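PDB 2HF9: probable hydrogenase maturation factor HypB from Methanocaldococcus jannaschii, which binds GTP, probably hydrolyses it slowly, and probably serves nickel insertion into the metal centre of [NiFe] hydrogenases during their maturation. Local coordinates for residues G37-D42 with G139-I144; D64-A69 with E118-F123. One frame throughout, in Å; residues are numbered along the deposited sequence.

Contact 1: G37-D42 with G139-I144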
# COMPACT_ATOMS: atom_id res chain seq x y z
N GLY A 37 25.58 -17.09 -12.12
CA GLY A 37 26.14 -15.74 -12.08
C GLY A 37 25.10 -14.66 -12.23
O GLY A 37 25.32 -13.66 -12.92
N VAL A 38 23.96 -14.85 -11.57
CA VAL A 38 22.86 -13.89 -11.62
C VAL A 38 22.79 -13.17 -10.28
O VAL A 38 22.83 -13.81 -9.23
CB VAL A 38 21.50 -14.57 -11.93
CG1 VAL A 38 20.37 -13.54 -12.01
CG2 VAL A 38 21.57 -15.36 -13.22
N VAL A 39 22.70 -11.85 -10.32
CA VAL A 39 22.48 -11.07 -9.10
C VAL A 39 21.03 -10.59 -9.10
O VAL A 39 20.59 -9.93 -10.04
CB VAL A 39 23.48 -9.89 -8.97
CG1 VAL A 39 23.33 -9.22 -7.61
CG2 VAL A 39 24.92 -10.38 -9.14
N ALA A 40 20.30 -10.96 -8.05
CA ALA A 40 18.86 -10.72 -7.96
C ALA A 40 18.48 -9.66 -6.93
O ALA A 40 19.06 -9.61 -5.84
CB ALA A 40 18.11 -12.01 -7.70
N PHE A 41 17.49 -8.85 -7.28
CA PHE A 41 17.03 -7.74 -6.45
C PHE A 41 15.51 -7.81 -6.23
O PHE A 41 14.74 -7.93 -7.18
CB PHE A 41 17.41 -6.40 -7.08
CG PHE A 41 18.90 -6.15 -7.15
CD1 PHE A 41 19.65 -6.61 -8.23
CD2 PHE A 41 19.55 -5.45 -6.13
CE1 PHE A 41 21.02 -6.38 -8.29
CE2 PHE A 41 20.92 -5.21 -6.19
CZ PHE A 41 21.66 -5.68 -7.28
N ASP A 42 15.11 -7.73 -4.96
CA ASP A 42 13.70 -7.72 -4.57
C ASP A 42 13.24 -6.27 -4.37
O ASP A 42 13.69 -5.59 -3.45
CB ASP A 42 13.53 -8.56 -3.29
CG ASP A 42 12.09 -8.61 -2.78
OD1 ASP A 42 11.17 -8.05 -3.40
OD2 ASP A 42 11.88 -9.23 -1.72
N GLY A 139 14.86 -15.25 -2.04
CA GLY A 139 16.09 -15.86 -2.53
C GLY A 139 16.90 -14.88 -3.35
O GLY A 139 17.66 -15.27 -4.24
N THR A 140 16.74 -13.59 -3.05
CA THR A 140 17.46 -12.53 -3.74
C THR A 140 18.74 -12.17 -2.97
O THR A 140 18.89 -12.54 -1.80
CB THR A 140 16.58 -11.26 -3.90
OG1 THR A 140 16.12 -10.82 -2.61
CG2 THR A 140 15.38 -11.55 -4.78
N HIS A 141 19.64 -11.47 -3.64
CA HIS A 141 20.87 -10.98 -3.01
C HIS A 141 20.62 -9.72 -2.20
O HIS A 141 21.15 -9.56 -1.10
CB HIS A 141 21.95 -10.76 -4.06
CG HIS A 141 22.39 -12.02 -4.74
ND1 HIS A 141 21.77 -12.51 -5.87
CD2 HIS A 141 23.34 -12.92 -4.41
CE1 HIS A 141 22.35 -13.65 -6.23
NE2 HIS A 141 23.31 -13.92 -5.36
N LYS A 142 19.79 -8.82 -2.74
CA LYS A 142 19.46 -7.57 -2.05
C LYS A 142 17.98 -7.25 -2.07
O LYS A 142 17.24 -7.63 -2.99
CB LYS A 142 20.25 -6.38 -2.62
CG LYS A 142 21.77 -6.49 -2.52
CD LYS A 142 22.28 -6.33 -1.09
CE LYS A 142 23.77 -6.65 -1.01
NZ LYS A 142 24.26 -6.64 0.39
N ARG A 143 17.55 -6.52 -1.05
CA ARG A 143 16.18 -6.07 -0.93
C ARG A 143 16.13 -4.55 -1.00
O ARG A 143 16.90 -3.85 -0.33
CB ARG A 143 15.57 -6.59 0.37
CG ARG A 143 15.38 -8.10 0.37
CD ARG A 143 15.26 -8.68 1.77
NE ARG A 143 14.03 -8.28 2.46
CZ ARG A 143 12.86 -8.91 2.34
NH1 ARG A 143 12.73 -9.97 1.55
NH2 ARG A 143 11.81 -8.46 3.01
N ILE A 144 15.24 -4.04 -1.84
CA ILE A 144 15.08 -2.60 -2.03
C ILE A 144 13.65 -2.23 -1.65
O ILE A 144 12.70 -2.82 -2.17
CB ILE A 144 15.38 -2.17 -3.50
CG1 ILE A 144 16.81 -2.55 -3.89
CG2 ILE A 144 15.11 -0.66 -3.70
CD1 ILE A 144 17.15 -2.37 -5.36
O HOH W 1 13.70 -11.03 -0.83

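Contact 2: D64-A69 with E118-F123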
# COMPACT_ATOMS: atom_id res chain seq x y z
N ASP A 64 23.18 -2.13 -21.53
CA ASP A 64 24.40 -2.12 -22.35
C ASP A 64 25.52 -2.94 -21.71
O ASP A 64 26.43 -3.42 -22.39
CB ASP A 64 24.88 -0.68 -22.59
CG ASP A 64 25.24 0.05 -21.30
OD1 ASP A 64 24.38 0.78 -20.77
OD2 ASP A 64 26.37 -0.12 -20.80
N LYS A 65 25.43 -3.11 -20.39
CA LYS A 65 26.45 -3.76 -19.59
C LYS A 65 25.99 -5.13 -19.11
O LYS A 65 26.81 -6.04 -18.96
CB LYS A 65 26.80 -2.87 -18.39
CG LYS A 65 28.00 -3.30 -17.57
CD LYS A 65 28.39 -2.19 -16.61
CE LYS A 65 29.45 -2.65 -15.63
NZ LYS A 65 29.75 -1.59 -14.63
N TYR A 66 24.69 -5.27 -18.88
CA TYR A 66 24.12 -6.50 -18.33
C TYR A 66 22.92 -7.00 -19.13
O TYR A 66 22.15 -6.20 -19.67
CB TYR A 66 23.66 -6.28 -16.89
CG TYR A 66 24.73 -5.84 -15.93
CD1 TYR A 66 24.84 -4.51 -15.54
CD2 TYR A 66 25.64 -6.76 -15.41
CE1 TYR A 66 25.83 -4.10 -14.65
CE2 TYR A 66 26.63 -6.36 -14.52
CZ TYR A 66 26.72 -5.04 -14.15
OH TYR A 66 27.70 -4.65 -13.27
N LYS A 67 22.77 -8.31 -19.17
CA LYS A 67 21.55 -8.94 -19.68
C LYS A 67 20.58 -9.04 -18.51
O LYS A 67 20.90 -9.61 -17.47
CB LYS A 67 21.85 -10.31 -20.27
CG LYS A 67 22.77 -10.27 -21.50
CD LYS A 67 23.33 -11.64 -21.81
CE LYS A 67 24.50 -11.55 -22.78
NZ LYS A 67 25.15 -12.89 -22.93
N ILE A 68 19.40 -8.46 -18.68
CA ILE A 68 18.48 -8.26 -17.56
C ILE A 68 17.17 -9.01 -17.76
O ILE A 68 16.57 -8.99 -18.84
CB ILE A 68 18.21 -6.75 -17.31
CG1 ILE A 68 19.53 -6.01 -17.01
CG2 ILE A 68 17.22 -6.54 -16.15
CD1 ILE A 68 19.48 -4.51 -17.30
N ALA A 69 16.74 -9.70 -16.70
CA ALA A 69 15.44 -10.35 -16.65
C ALA A 69 14.63 -9.75 -15.51
O ALA A 69 15.20 -9.23 -14.55
CB ALA A 69 15.58 -11.85 -16.45
N GLU A 118 21.95 -16.72 -19.80
CA GLU A 118 21.85 -15.54 -20.65
C GLU A 118 21.30 -14.34 -19.87
O GLU A 118 20.77 -13.40 -20.47
CB GLU A 118 21.02 -15.84 -21.90
CG GLU A 118 21.79 -16.61 -22.98
CD GLU A 118 23.06 -15.90 -23.43
OE1 GLU A 118 22.99 -14.72 -23.86
OE2 GLU A 118 24.15 -16.52 -23.35
N ILE A 119 21.42 -14.39 -18.55
CA ILE A 119 20.96 -13.32 -17.66
C ILE A 119 22.07 -12.98 -16.67
O ILE A 119 22.73 -13.87 -16.14
CB ILE A 119 19.65 -13.72 -16.91
CG1 ILE A 119 18.48 -13.99 -17.88
CG2 ILE A 119 19.24 -12.67 -15.87
CD1 ILE A 119 18.12 -12.82 -18.81
N ASP A 120 22.28 -11.68 -16.43
CA ASP A 120 23.24 -11.22 -15.42
C ASP A 120 22.54 -10.62 -14.20
O ASP A 120 22.99 -10.82 -13.06
CB ASP A 120 24.20 -10.19 -16.04
CG ASP A 120 24.91 -10.71 -17.28
OD1 ASP A 120 25.51 -11.80 -17.22
OD2 ASP A 120 24.85 -10.03 -18.33
N LEU A 121 21.46 -9.89 -14.44
CA LEU A 121 20.69 -9.23 -13.38
C LEU A 121 19.23 -9.65 -13.41
O LEU A 121 18.63 -9.75 -14.47
CB LEU A 121 20.76 -7.70 -13.53
CG LEU A 121 22.11 -6.99 -13.51
CD1 LEU A 121 21.91 -5.49 -13.67
CD2 LEU A 121 22.88 -7.29 -12.23
N LEU A 122 18.68 -9.89 -12.22
CA LEU A 122 17.26 -10.19 -12.08
C LEU A 122 16.58 -9.16 -11.18
O LEU A 122 16.96 -8.99 -10.02
CB LEU A 122 17.06 -11.61 -11.51
CG LEU A 122 15.62 -12.06 -11.21
CD1 LEU A 122 14.75 -12.07 -12.47
CD2 LEU A 122 15.61 -13.42 -10.54
N PHE A 123 15.59 -8.47 -11.74
CA PHE A 123 14.79 -7.52 -10.97
C PHE A 123 13.42 -8.13 -10.71
O PHE A 123 12.68 -8.43 -11.65
CB PHE A 123 14.62 -6.18 -11.71
CG PHE A 123 15.92 -5.46 -12.02
CD1 PHE A 123 16.04 -4.69 -13.17
CD2 PHE A 123 17.01 -5.54 -11.15
CE1 PHE A 123 17.22 -4.01 -13.48
CE2 PHE A 123 18.21 -4.87 -11.44
CZ PHE A 123 18.31 -4.10 -12.61

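Contact 1: G37-D42 with G139-I144
His141 turns its imidazole against the backbone of Val39 and Ala40, its CB and ring meeting Val39 CG1 at about a right angle. With CG anti to the carbonyl carbon (chi1 -64°), His141 ND1 reaches Ala40 N at 3.1 Å and accepts a nearly straight bond, the N-H lying somewhat out of the ring plane; NE2 is held by Asn34. Replacing this ring with an alanine would probably leave Ala40 N and Asn34 without their partner and open a gap beside Val39. Ala40 O is gripped twice, by His141 N at 2.9 Å and by Lys142 N at 3.3 Å. Parallel pairing follows, from Asp42 N to Lys142 O (2.9 Å) and from Ile144 N to Asp42 O (2.7 Å). Asp42 and Arg143 run alongside each other with their planes almost perpendicular; OD2 stands 3.5 Å from NH1, an electrostatic pair, and a water joins both to Thr140 OG1, while Asn126 binds Asp42 OD1 and Pro133 O takes Arg143 NH2. On the other face Phe41 CD2 packs on Lys142 CB (3.7 Å). Helix 211-224 covers the Phe41 face, helix 18-35 supplies Leu33 beside Ala40 and His141, and strand 121-125 pairs with the far edge of strand 39-45.

Contact 2: D64-A69 with E118-F123
Lys67 carries its extended side chain past the Glu118 carbonyl O, close to CB and CD, until NZ forms a salt bridge with Glu118 OE1 at 3.0 Å. The ammonium approaches from above the carboxylate plane. The backbone of Lys67 is held as well: Asp120 CG, anti to its own carbonyl carbon (chi1 -55°), brings the carboxylate back to Lys67 N, which gives a nearly straight bond to Asp120 OD2 (2.8 Å) on the anti side. Lys67 O accepts from Asp120 N at 2.7 Å and from Leu121 N at 3.1 Å. Beyond this, strands 68-74 and 121-125 pair in parallel, neighbours in the central sheet of the P-loop NTPase fold, with Ala69 N bonded to Leu121 O and Ala69 O receiving Phe123 N. The small Ala69 side chain is met by the end of Ile119, whose CD1 comes within 3.6 Å of Ala69 CB. Leu121 points to the other face, where its CD2 lies over one face of the Tyr66 ring and its CD1 approaches Tyr66 CD1 at 3.6 Å. Lys65 CG packs on the opposite face of this ring, while Tyr66 OH bonds to Glu219. Further along that side, Ile68 CG2 touches Phe123 CE1 at 3.7 Å, beside helix 51-62.

In the fold
Contacts 1 and 2, their centres about 12 Å apart, occupy successive positions across one parallel sheet, ordered 68-74, 121-125, 39-45, 142-148. Strands 39-45 and 121-125 join them directly: Phe41 N lies 2.8 Å from Leu122 O and Val39 O lies 2.9 Å from Leu122 N, both probable hydrogen bonds, while Val38 packs on Leu122. Neither contact touches the nucleotide. The side chains of Ile144 in contact 1 and Phe123 in contact 2 are each about 11 Å from the bound GTP analogue, and that of Asp42 is about 12 Å from the magnesium ion. Contact 1 also approaches the metal-binding region, the Asp42 side chain lying about 8 Å from that of zinc-binding His101.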